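Local structure of putative 4-amino-4-deoxychorismate lyase (Thermus thermophilus, 2ZGI) at residues D[202-206]-D[207-211]; D[138-142]-D[143-147]; D[190-194]-D[195-199]; D[102-106]-D[107-111]. The protein binds pyridoxal 5'-phosphate as a member of the class-IV aminotransferase family and is probably a lyase, putatively acting on 4-amino-4-deoxychorismate. One frame throughout, in Å; residues are numbered along the deposited sequence.

Contact 1. Residues D[202-206]-D[207-211]; sequences GLFRP and EGLRG
Glu207 OE2 is gripped from the side of Arg205 by two waters and, more loosely, by the guanidinium itself. Water 1 donates to OE2 at 2.8 Å and also takes a weak bond from Arg205 NH2; water 2 donates to OE2 at 3.1 Å and accepts from Arg205 NE. Directly, Arg205 NE stands 3.8 Å from Glu207 OE2, a long salt bridge. The two side chains run side by side in the same direction, with guanidinium and carboxylate planes 22° apart. A bend in the glutamate (chi2 89°) folds the carboxylate back, bringing OE1 to 3.2 Å from Arg205 CB. The guanidinium has a second hold outside, as NH1 donates to the Phe154 carbonyl. An alanine in place of Glu207 would probably leave Arg205 NE without its charged mate and both waters without their acceptor.

The backbone at the same place makes a 3-10 turn: Gly208 N gives a 2.7 Å bond to Arg205 O, and Leu209 N one of 3.0 Å to Pro206 O. Leu209 is the centre of an inverse gamma turn. Its CD2 meets Phe204 CB at 3.7 Å, while Gly208 O lies at the edge of the phenylalanine ring.

The turn links strand 198-202 to strand 212-217 at the surface. Phe204 and Leu209 both rest on Leu167 of strand 164-169 and Leu176 of strand 172-176, Pro206 and Leu209 touch Val157 of strand 157-160, and Arg205 packs on Glu177 of the second subunit.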
loop_
_atom_site.group_PDB
_atom_site.type_symbol
_atom_site.label_atom_id
_atom_site.label_comp_id
_atom_site.label_asym_id
_atom_site.label_seq_id
_atom_site.Cartn_x
_atom_site.Cartn_y
_atom_site.Cartn_z
ATOM N N GLY D 202 6.733 -13.886 16.460
ATOM C CA GLY D 202 7.337 -13.110 15.364
ATOM C C GLY D 202 6.341 -12.433 14.453
ATOM O O GLY D 202 5.133 -12.681 14.542
ATOM N N LEU D 203 6.831 -11.549 13.594
ATOM C CA LEU D 203 6.031 -11.021 12.520
ATOM C C LEU D 203 6.302 -11.849 11.285
ATOM O O LEU D 203 7.468 -12.043 10.901
ATOM C CB LEU D 203 6.381 -9.562 12.259
ATOM C CG LEU D 203 5.896 -8.553 13.281
ATOM C CD1 LEU D 203 6.743 -7.274 13.235
ATOM C CD2 LEU D 203 4.385 -8.267 13.039
ATOM N N PHE D 204 5.231 -12.352 10.677
ATOM C CA PHE D 204 5.304 -13.265 9.524
ATOM C C PHE D 204 4.611 -12.670 8.310
ATOM O O PHE D 204 3.518 -12.101 8.424
ATOM C CB PHE D 204 4.641 -14.614 9.835
ATOM C CG PHE D 204 5.422 -15.489 10.817
ATOM C CD1 PHE D 204 6.082 -16.628 10.369
ATOM C CD2 PHE D 204 5.465 -15.180 12.182
ATOM C CE1 PHE D 204 6.792 -17.441 11.263
ATOM C CE2 PHE D 204 6.164 -15.968 13.088
ATOM C CZ PHE D 204 6.827 -17.108 12.631
ATOM N N ARG D 205 5.250 -12.819 7.149
ATOM C CA ARG D 205 4.651 -12.524 5.856
ATOM C C ARG D 205 3.923 -13.783 5.378
ATOM O O ARG D 205 4.257 -14.880 5.805
ATOM C CB ARG D 205 5.742 -12.173 4.825
ATOM C CG ARG D 205 6.680 -11.025 5.182
ATOM C CD ARG D 205 7.330 -10.399 3.939
ATOM N NE ARG D 205 6.380 -9.707 3.064
ATOM C CZ ARG D 205 5.864 -8.493 3.270
ATOM N NH1 ARG D 205 6.195 -7.766 4.340
ATOM N NH2 ARG D 205 5.012 -7.991 2.382
ATOM N N PRO D 206 2.950 -13.643 4.464
ATOM C CA PRO D 206 2.223 -14.816 3.928
ATOM C C PRO D 206 3.152 -15.983 3.544
ATOM O O PRO D 206 2.917 -17.123 3.927
ATOM C CB PRO D 206 1.539 -14.262 2.681
ATOM C CG PRO D 206 1.392 -12.770 2.961
ATOM C CD PRO D 206 2.538 -12.377 3.822
ATOM N N GLU D 207 4.228 -15.676 2.835
ATOM C CA GLU D 207 5.163 -16.671 2.324
ATOM C C GLU D 207 5.970 -17.300 3.441
ATOM O O GLU D 207 6.600 -18.346 3.259
ATOM C CB GLU D 207 6.118 -16.019 1.322
ATOM C CG GLU D 207 5.519 -14.843 0.554
ATOM C CD GLU D 207 5.722 -13.503 1.270
ATOM O OE1 GLU D 207 6.746 -13.356 1.977
ATOM O OE2 GLU D 207 4.876 -12.606 1.105
ATOM N N GLY D 208 5.962 -16.669 4.604
ATOM C CA GLY D 208 6.646 -17.217 5.765
ATOM C C GLY D 208 5.819 -18.273 6.462
ATOM O O GLY D 208 6.299 -18.931 7.400
ATOM N N LEU D 209 4.573 -18.441 6.015
ATOM C CA LEU D 209 3.653 -19.356 6.689
ATOM C C LEU D 209 3.793 -20.777 6.162
ATOM O O LEU D 209 2.888 -21.330 5.541
ATOM C CB LEU D 209 2.204 -18.854 6.628
ATOM C CG LEU D 209 2.004 -17.451 7.209
ATOM C CD1 LEU D 209 0.551 -16.999 7.061
ATOM C CD2 LEU D 209 2.477 -17.374 8.664
ATOM N N ARG D 210 4.963 -21.346 6.419
ATOM C CA ARG D 210 5.264 -22.721 6.066
ATOM C C ARG D 210 4.996 -23.577 7.279
ATOM O O ARG D 210 5.530 -23.330 8.356
ATOM C CB ARG D 210 6.738 -22.851 5.653
ATOM C CG ARG D 210 7.126 -21.954 4.485
ATOM C CD ARG D 210 6.457 -22.395 3.205
ATOM N NE ARG D 210 6.713 -21.457 2.116
ATOM C CZ ARG D 210 5.902 -20.460 1.759
ATOM N NH1 ARG D 210 4.762 -20.238 2.417
ATOM N NH2 ARG D 210 6.242 -19.672 0.742
ATOM N N GLY D 211 4.160 -24.589 7.099
ATOM C CA GLY D 211 3.864 -25.498 8.183
ATOM C C GLY D 211 2.367 -25.584 8.375
ATOM O O GLY D 211 1.602 -25.362 7.441
HETATM O O HOH W 1 3.571 -10.315 0.302
HETATM O O HOH W 2 6.669 -10.354 -0.079
#

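Contact 2. Residues D[138-142]-D[143-147]; sequences EEARK and EGAFE
Glu143 N makes a last helical bond, 3.1 Å to Glu139 O, as the chain leaves helix 131-142. The Glu143 side chain turns back over that same turn. Its chain is bent at chi2 (67°), which carries OE2 to 3.0 Å from Glu139 O, although both are acceptors and cannot bond to each other. The two carboxylates are turned 74° apart, and Arg112 lies near both: it forms a salt bridge with Glu139 OE2 and a weak, long ion pair with Glu143 OE2. With an alanine in place of Glu143, the carboxylate over the last turn is gone, and Arg112 would probably lose its long, weak ion pair and keep its salt bridge to Glu139.

Gly144 follows with positive phi (73°), the C-prime residue of a Schellman motif, and its N donates to Arg141 O at 2.9 Å. Ala145 N completes the motif with a 2.8 Å bond to Ala140 O, and its methyl lies 4.1 Å from the methyl of Ala140 (CB to CB). Phe146 meets the helix through water: water 3 accepts from Arg141 NE and donates to Phe146 O, each at 2.7 Å. Arg162 also bonds to Phe146 O and sits against the Phe146 ring as a cation-pi partner. At Glu147, about 6 Å from the bound pyridoxal phosphate, the backbone carbonyl carbon packs on the Ala140 methyl, while the carboxylate turns to Ser161, Thr163 and the Arg162 backbone.

Backbone N-H groups thus satisfy the carbonyls of Glu139, Ala140 and Arg141, the last two through the Schellman motif, and the shared arginine probably eases the repulsion between the two glutamates.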
loop_
_atom_site.group_PDB
_atom_site.type_symbol
_atom_site.label_atom_id
_atom_site.label_comp_id
_atom_site.label_asym_id
_atom_site.label_seq_id
_atom_site.Cartn_x
_atom_site.Cartn_y
_atom_site.Cartn_z
ATOM N N GLU D 138 -16.533 -11.780 6.105
ATOM C CA GLU D 138 -17.485 -11.814 4.973
ATOM C C GLU D 138 -16.810 -12.309 3.686
ATOM O O GLU D 138 -17.337 -13.179 2.999
ATOM C CB GLU D 138 -18.205 -10.479 4.770
ATOM C CG GLU D 138 -19.281 -10.191 5.840
ATOM C CD GLU D 138 -19.747 -8.722 5.923
ATOM O OE1 GLU D 138 -19.477 -7.933 4.979
ATOM O OE2 GLU D 138 -20.399 -8.367 6.941
ATOM N N GLU D 139 -15.621 -11.789 3.398
ATOM C CA GLU D 139 -14.833 -12.289 2.284
ATOM C C GLU D 139 -14.485 -13.776 2.398
ATOM O O GLU D 139 -14.652 -14.548 1.422
ATOM C CB GLU D 139 -13.577 -11.427 2.067
ATOM C CG GLU D 139 -12.823 -11.802 0.771
ATOM C CD GLU D 139 -11.492 -11.096 0.645
ATOM O OE1 GLU D 139 -11.486 -9.865 0.806
ATOM O OE2 GLU D 139 -10.461 -11.777 0.401
ATOM N N ALA D 140 -14.033 -14.208 3.574
ATOM C CA ALA D 140 -13.689 -15.598 3.770
ATOM C C ALA D 140 -14.871 -16.534 3.479
ATOM O O ALA D 140 -14.739 -17.560 2.773
ATOM C CB ALA D 140 -13.154 -15.828 5.186
ATOM N N ARG D 141 -16.021 -16.185 4.044
ATOM C CA ARG D 141 -17.215 -17.005 3.911
ATOM C C ARG D 141 -17.712 -17.022 2.460
ATOM O O ARG D 141 -18.127 -18.065 1.971
ATOM C CB ARG D 141 -18.305 -16.527 4.889
ATOM C CG ARG D 141 -18.005 -16.928 6.334
ATOM C CD ARG D 141 -19.190 -16.671 7.263
ATOM N NE ARG D 141 -18.893 -17.089 8.634
ATOM C CZ ARG D 141 -19.728 -16.925 9.660
ATOM N NH1 ARG D 141 -20.913 -16.338 9.463
ATOM N NH2 ARG D 141 -19.379 -17.334 10.876
ATOM N N LYS D 142 -17.673 -15.878 1.783
ATOM C CA LYS D 142 -17.961 -15.853 0.339
ATOM C C LYS D 142 -17.123 -16.903 -0.420
ATOM O O LYS D 142 -17.645 -17.595 -1.301
ATOM C CB LYS D 142 -17.756 -14.466 -0.256
ATOM C CG LYS D 142 -18.271 -14.347 -1.684
ATOM C CD LYS D 142 -18.231 -12.907 -2.165
ATOM C CE LYS D 142 -18.639 -12.805 -3.642
ATOM N NZ LYS D 142 -18.889 -11.373 -4.032
ATOM N N GLU D 143 -15.849 -17.035 -0.039
ATOM C CA GLU D 143 -14.909 -17.991 -0.646
ATOM C C GLU D 143 -14.964 -19.372 -0.044
ATOM O O GLU D 143 -14.048 -20.169 -0.247
ATOM C CB GLU D 143 -13.467 -17.492 -0.486
ATOM C CG GLU D 143 -12.867 -16.928 -1.750
ATOM C CD GLU D 143 -13.541 -15.673 -2.165
ATOM O OE1 GLU D 143 -14.079 -15.607 -3.311
ATOM O OE2 GLU D 143 -13.551 -14.761 -1.311
ATOM N N GLY D 144 -16.001 -19.651 0.733
ATOM C CA GLY D 144 -16.181 -20.971 1.306
ATOM C C GLY D 144 -15.229 -21.332 2.433
ATOM O O GLY D 144 -15.104 -22.513 2.760
ATOM N N ALA D 145 -14.554 -20.325 3.015
ATOM C CA ALA D 145 -13.590 -20.520 4.119
ATOM C C ALA D 145 -14.167 -20.213 5.500
ATOM O O ALA D 145 -15.139 -19.475 5.606
ATOM C CB ALA D 145 -12.346 -19.662 3.892
ATOM N N PHE D 146 -13.530 -20.753 6.542
ATOM C CA PHE D 146 -13.964 -20.547 7.929
ATOM C C PHE D 146 -13.550 -19.188 8.497
ATOM O O PHE D 146 -14.326 -18.522 9.195
ATOM C CB PHE D 146 -13.474 -21.688 8.847
ATOM C CG PHE D 146 -13.825 -21.479 10.301
ATOM C CD1 PHE D 146 -15.107 -21.788 10.776
ATOM C CD2 PHE D 146 -12.895 -20.928 11.187
ATOM C CE1 PHE D 146 -15.436 -21.579 12.125
ATOM C CE2 PHE D 146 -13.226 -20.707 12.540
ATOM C CZ PHE D 146 -14.484 -21.031 13.000
ATOM N N GLU D 147 -12.323 -18.772 8.210
ATOM C CA GLU D 147 -11.816 -17.554 8.828
ATOM C C GLU D 147 -11.090 -16.726 7.802
ATOM O O GLU D 147 -10.445 -17.277 6.895
ATOM C CB GLU D 147 -10.860 -17.890 9.985
ATOM C CG GLU D 147 -10.169 -16.661 10.708
ATOM C CD GLU D 147 -11.183 -15.799 11.447
ATOM O OE1 GLU D 147 -11.181 -15.801 12.712
ATOM O OE2 GLU D 147 -12.005 -15.146 10.782
HETATM O O HOH W 3 -16.968 -18.746 9.558
#

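Contact 3. Residues D[190-194]-D[195-199]; sequences EAARG and LGLRV
Ala192 O accepts two backbone bonds where helix 183-194 gives way to the turn before strand 198-202. Leu197 N reaches it at 2.9 Å, tilted 25° from the carbonyl plane, and Leu195 N at 3.1 Å from well above that plane; the two donors come from opposite faces. A third bond, Gly196 N to Arg193 O at 2.6 Å, closes the inner turn. With Gly196 at positive phi (77°), the 192-197 and 193-196 bonds form a Schellman motif.

A weaker polar contact supplements them. Arg193 CA points its hydrogen at Leu197 O, 3.3 Å away, with an angle of 158° at the hydrogen, so the chain after the turn runs close beside the last helical residues. The guanidinium of Arg193 swings back along the helix, and Glu190 O stands over one face of it, offset toward the rim.

The apolar contacts gather round one small side chain. Ala192 CB has Leu197 CD1 at 3.9 Å and Val199 CG2 at 4.1 Å, two residues of the outgoing chain. Leu173 of strand 172-176 also touches Ala192 and Val199, while Leu195 and Ala191 lie against Leu235 of helix 233-239.

Here the beta-alpha-beta unit made by strand 172-176, helix 183-194 and strand 198-202 turns from its helix into its second strand. The polar work of the turn is done by main-chain groups, with Ala192 O satisfied twice, and the side chains add a small hydrophobic patch that fits the helix to the strand that follows it.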
loop_
_atom_site.group_PDB
_atom_site.type_symbol
_atom_site.label_atom_id
_atom_site.label_comp_id
_atom_site.label_asym_id
_atom_site.label_seq_id
_atom_site.Cartn_x
_atom_site.Cartn_y
_atom_site.Cartn_z
ATOM N N GLU D 190 1.287 -21.759 26.515
ATOM C CA GLU D 190 1.556 -22.310 27.842
ATOM C C GLU D 190 1.506 -23.842 27.852
ATOM O O GLU D 190 2.449 -24.491 28.287
ATOM C CB GLU D 190 0.565 -21.729 28.847
ATOM C CG GLU D 190 1.032 -21.792 30.282
ATOM C CD GLU D 190 -0.104 -21.723 31.286
ATOM O OE1 GLU D 190 -1.289 -21.866 30.891
ATOM O OE2 GLU D 190 0.199 -21.551 32.489
ATOM N N ALA D 191 0.410 -24.405 27.349
ATOM C CA ALA D 191 0.246 -25.850 27.227
ATOM C C ALA D 191 1.271 -26.525 26.302
ATOM O O ALA D 191 1.685 -27.662 26.559
ATOM C CB ALA D 191 -1.163 -26.166 26.787
ATOM N N ALA D 192 1.678 -25.832 25.241
ATOM C CA ALA D 192 2.637 -26.363 24.269
ATOM C C ALA D 192 4.041 -26.495 24.864
ATOM O O ALA D 192 4.726 -27.490 24.629
ATOM C CB ALA D 192 2.673 -25.509 23.018
ATOM N N ARG D 193 4.466 -25.486 25.615
ATOM C CA ARG D 193 5.684 -25.590 26.407
ATOM C C ARG D 193 5.625 -26.843 27.294
ATOM O O ARG D 193 6.495 -27.712 27.201
ATOM C CB ARG D 193 5.874 -24.347 27.265
ATOM C CG ARG D 193 6.219 -23.100 26.488
ATOM C CD ARG D 193 6.577 -21.957 27.430
ATOM N NE ARG D 193 5.466 -21.578 28.311
ATOM C CZ ARG D 193 5.301 -21.991 29.574
ATOM N NH1 ARG D 193 6.177 -22.811 30.142
ATOM N NH2 ARG D 193 4.250 -21.582 30.276
ATOM N N GLY D 194 4.582 -26.945 28.119
ATOM C CA GLY D 194 4.382 -28.102 28.989
ATOM C C GLY D 194 4.411 -29.446 28.271
ATOM O O GLY D 194 4.594 -30.486 28.910
ATOM N N LEU D 195 4.233 -29.419 26.947
ATOM C CA LEU D 195 4.314 -30.616 26.107
ATOM C C LEU D 195 5.731 -30.889 25.586
ATOM O O LEU D 195 5.963 -31.866 24.866
ATOM C CB LEU D 195 3.368 -30.487 24.908
ATOM C CG LEU D 195 1.858 -30.641 25.071
ATOM C CD1 LEU D 195 1.225 -30.537 23.701
ATOM C CD2 LEU D 195 1.479 -31.959 25.755
ATOM N N GLY D 196 6.669 -30.024 25.952
ATOM C CA GLY D 196 8.026 -30.085 25.421
ATOM C C GLY D 196 8.103 -29.520 24.017
ATOM O O GLY D 196 8.937 -29.942 23.213
ATOM N N LEU D 197 7.211 -28.581 23.706
ATOM C CA LEU D 197 7.302 -27.833 22.455
ATOM C C LEU D 197 7.903 -26.466 22.725
ATOM O O LEU D 197 7.649 -25.853 23.772
ATOM C CB LEU D 197 5.941 -27.689 21.771
ATOM C CG LEU D 197 5.204 -28.950 21.312
ATOM C CD1 LEU D 197 3.796 -28.594 20.903
ATOM C CD2 LEU D 197 5.927 -29.628 20.158
ATOM N N ARG D 198 8.720 -26.015 21.782
ATOM C CA ARG D 198 9.307 -24.687 21.817
ATOM C C ARG D 198 8.295 -23.695 21.254
ATOM O O ARG D 198 7.493 -24.044 20.382
ATOM C CB ARG D 198 10.591 -24.659 20.980
ATOM C CG ARG D 198 11.368 -23.345 21.019
ATOM C CD ARG D 198 12.679 -23.468 20.244
ATOM N NE ARG D 198 12.471 -23.544 18.796
ATOM C CZ ARG D 198 12.807 -22.581 17.937
ATOM N NH1 ARG D 198 13.374 -21.461 18.377
ATOM N NH2 ARG D 198 12.582 -22.737 16.634
ATOM N N VAL D 199 8.332 -22.466 21.764
ATOM C CA VAL D 199 7.397 -21.426 21.351
ATOM C C VAL D 199 8.125 -20.107 21.071
ATOM O O VAL D 199 8.876 -19.591 21.918
ATOM C CB VAL D 199 6.260 -21.230 22.402
ATOM C CG1 VAL D 199 5.515 -19.904 22.180
ATOM C CG2 VAL D 199 5.295 -22.393 22.343
#

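Contact 4. Residues D[102-106]-D[107-111]; sequences LSLYR and EGVRV
Leu104 and Val109 meet across the end of a short helix, 103-107, in a local contact where the chain turns toward strand 111-117. Gly108, with positive phi (81°), is the first residue to leave the helix, and its N donates to Leu104 O at 2.8 Å. One residue earlier Glu107 N gives Ser103 O a short, straight bond of 2.7 Å and 171°. Ser103 O accepts from Arg106 N as well.

The side chains do two jobs. Toward strand 223-224, Leu104 CD1 touches Val109 CG1 at 3.7 Å, the two side chains crossing at about a right angle, and both lean on Leu223 of that strand. Tyr105 points elsewhere, its hydroxyl bonded to Val220 O. Elsewhere on the turn Glu107 takes Arg106 by a salt bridge, NH1 to OE2 at 2.9 Å. The guanidinium and carboxylate planes are almost perpendicular, 86° apart, and the donor approaches from above the carboxylate plane. Glu107, extended beyond CG, holds its other oxygen for water: water 4 donates to OE1 at 2.6 Å and lies 3.0 Å from Ser103 OG, to which it is also hydrogen-bonded.

Each carboxylate oxygen therefore has its own partner, a charge for OE2 and a water for OE1, which probably helps fix the rotation of the group, while the hydrocarbon pair rests on Leu223.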
loop_
_atom_site.group_PDB
_atom_site.type_symbol
_atom_site.label_atom_id
_atom_site.label_comp_id
_atom_site.label_asym_id
_atom_site.label_seq_id
_atom_site.Cartn_x
_atom_site.Cartn_y
_atom_site.Cartn_z
ATOM N N LEU D 102 -17.603 -31.665 15.636
ATOM C CA LEU D 102 -16.414 -32.327 16.132
ATOM C C LEU D 102 -15.407 -32.682 15.025
ATOM O O LEU D 102 -14.196 -32.593 15.241
ATOM C CB LEU D 102 -16.809 -33.581 16.919
ATOM C CG LEU D 102 -15.712 -34.279 17.738
ATOM C CD1 LEU D 102 -15.014 -33.290 18.698
ATOM C CD2 LEU D 102 -16.308 -35.475 18.477
ATOM N N SER D 103 -15.908 -33.062 13.844
ATOM C CA SER D 103 -15.032 -33.428 12.728
ATOM C C SER D 103 -14.099 -32.297 12.313
ATOM O O SER D 103 -12.994 -32.551 11.845
ATOM C CB SER D 103 -15.845 -33.913 11.526
ATOM O OG SER D 103 -16.522 -32.828 10.921
ATOM N N LEU D 104 -14.537 -31.051 12.489
ATOM C CA LEU D 104 -13.702 -29.894 12.154
ATOM C C LEU D 104 -12.378 -29.847 12.895
ATOM O O LEU D 104 -11.379 -29.319 12.384
ATOM C CB LEU D 104 -14.453 -28.585 12.409
ATOM C CG LEU D 104 -15.510 -28.166 11.386
ATOM C CD1 LEU D 104 -15.704 -26.652 11.405
ATOM C CD2 LEU D 104 -15.160 -28.649 9.973
ATOM N N TYR D 105 -12.378 -30.374 14.115
ATOM C CA TYR D 105 -11.170 -30.389 14.933
ATOM C C TYR D 105 -10.224 -31.505 14.493
ATOM O O TYR D 105 -9.035 -31.454 14.793
ATOM C CB TYR D 105 -11.524 -30.501 16.420
ATOM C CG TYR D 105 -12.237 -29.264 16.921
ATOM C CD1 TYR D 105 -11.514 -28.207 17.463
ATOM C CD2 TYR D 105 -13.623 -29.133 16.811
ATOM C CE1 TYR D 105 -12.151 -27.043 17.909
ATOM C CE2 TYR D 105 -14.275 -27.962 17.251
ATOM C CZ TYR D 105 -13.513 -26.918 17.806
ATOM O OH TYR D 105 -14.106 -25.746 18.259
ATOM N N ARG D 106 -10.776 -32.493 13.784
ATOM C CA ARG D 106 -10.010 -33.618 13.250
ATOM C C ARG D 106 -9.526 -33.331 11.842
ATOM O O ARG D 106 -8.348 -33.514 11.533
ATOM C CB ARG D 106 -10.871 -34.876 13.205
ATOM C CG ARG D 106 -11.007 -35.648 14.514
ATOM C CD ARG D 106 -11.772 -36.962 14.253
ATOM N NE ARG D 106 -11.304 -37.607 13.021
ATOM C CZ ARG D 106 -11.959 -37.604 11.859
ATOM N NH1 ARG D 106 -13.141 -37.006 11.744
ATOM N NH2 ARG D 106 -11.425 -38.208 10.801
ATOM N N GLU D 107 -10.450 -32.867 11.006
ATOM C CA GLU D 107 -10.218 -32.621 9.575
ATOM C C GLU D 107 -9.813 -31.175 9.202
ATOM O O GLU D 107 -9.338 -30.913 8.085
ATOM C CB GLU D 107 -11.460 -33.065 8.792
ATOM C CG GLU D 107 -11.856 -34.503 9.147
ATOM C CD GLU D 107 -13.275 -34.892 8.725
ATOM O OE1 GLU D 107 -13.978 -34.080 8.074
ATOM O OE2 GLU D 107 -13.691 -36.037 9.046
ATOM N N GLY D 108 -9.994 -30.244 10.134
ATOM C CA GLY D 108 -9.544 -28.878 9.930
ATOM C C GLY D 108 -10.469 -28.006 9.097
ATOM O O GLY D 108 -11.377 -28.492 8.411
ATOM N N VAL D 109 -10.212 -26.707 9.154
ATOM C CA VAL D 109 -10.957 -25.716 8.395
ATOM C C VAL D 109 -10.056 -25.044 7.335
ATOM O O VAL D 109 -8.829 -25.176 7.384
ATOM C CB VAL D 109 -11.543 -24.616 9.321
ATOM C CG1 VAL D 109 -12.488 -25.235 10.386
ATOM C CG2 VAL D 109 -10.426 -23.811 9.993
ATOM N N ARG D 110 -10.696 -24.344 6.399
ATOM C CA ARG D 110 -10.041 -23.486 5.399
ATOM C C ARG D 110 -9.931 -22.049 5.921
ATOM O O ARG D 110 -10.871 -21.559 6.569
ATOM C CB ARG D 110 -10.848 -23.469 4.094
ATOM C CG ARG D 110 -10.970 -24.844 3.383
ATOM C CD ARG D 110 -11.568 -24.709 1.970
ATOM N NE ARG D 110 -13.036 -24.818 1.927
ATOM C CZ ARG D 110 -13.812 -24.391 0.916
ATOM N NH1 ARG D 110 -13.286 -23.798 -0.152
ATOM N NH2 ARG D 110 -15.132 -24.542 0.980
ATOM N N VAL D 111 -8.794 -21.390 5.657
ATOM C CA VAL D 111 -8.708 -19.935 5.810
ATOM C C VAL D 111 -8.584 -19.239 4.462
ATOM O O VAL D 111 -8.194 -19.844 3.461
ATOM C CB VAL D 111 -7.554 -19.429 6.732
ATOM C CG1 VAL D 111 -7.639 -20.069 8.096
ATOM C CG2 VAL D 111 -6.145 -19.634 6.091
HETATM O O HOH W 4 -15.212 -31.809 8.434
#

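How the contacts relate
All four contacts are local turns, but they differ in burial. Contacts 1 and 3 lie at the surface, at the far and near ends of strand 198-202, with centres about 20 Å apart; contacts 2 and 4 are partly buried, and they touch each other. There segment 143-147 lies beside 107-111, Phe146 N probably bonding to Arg110 O at 2.8 Å. Contacts 2, 3 and 4 finish helices at glycines of positive phi, contacts 2 and 3 by Schellman motifs, whereas contact 1 is a loop between two strands. Charge also varies: contact 1 pairs arginine with glutamate mainly through water, contact 4 directly, contact 2 sets two glutamates near one arginine from outside, and contact 3 relies on backbone and aliphatic groups.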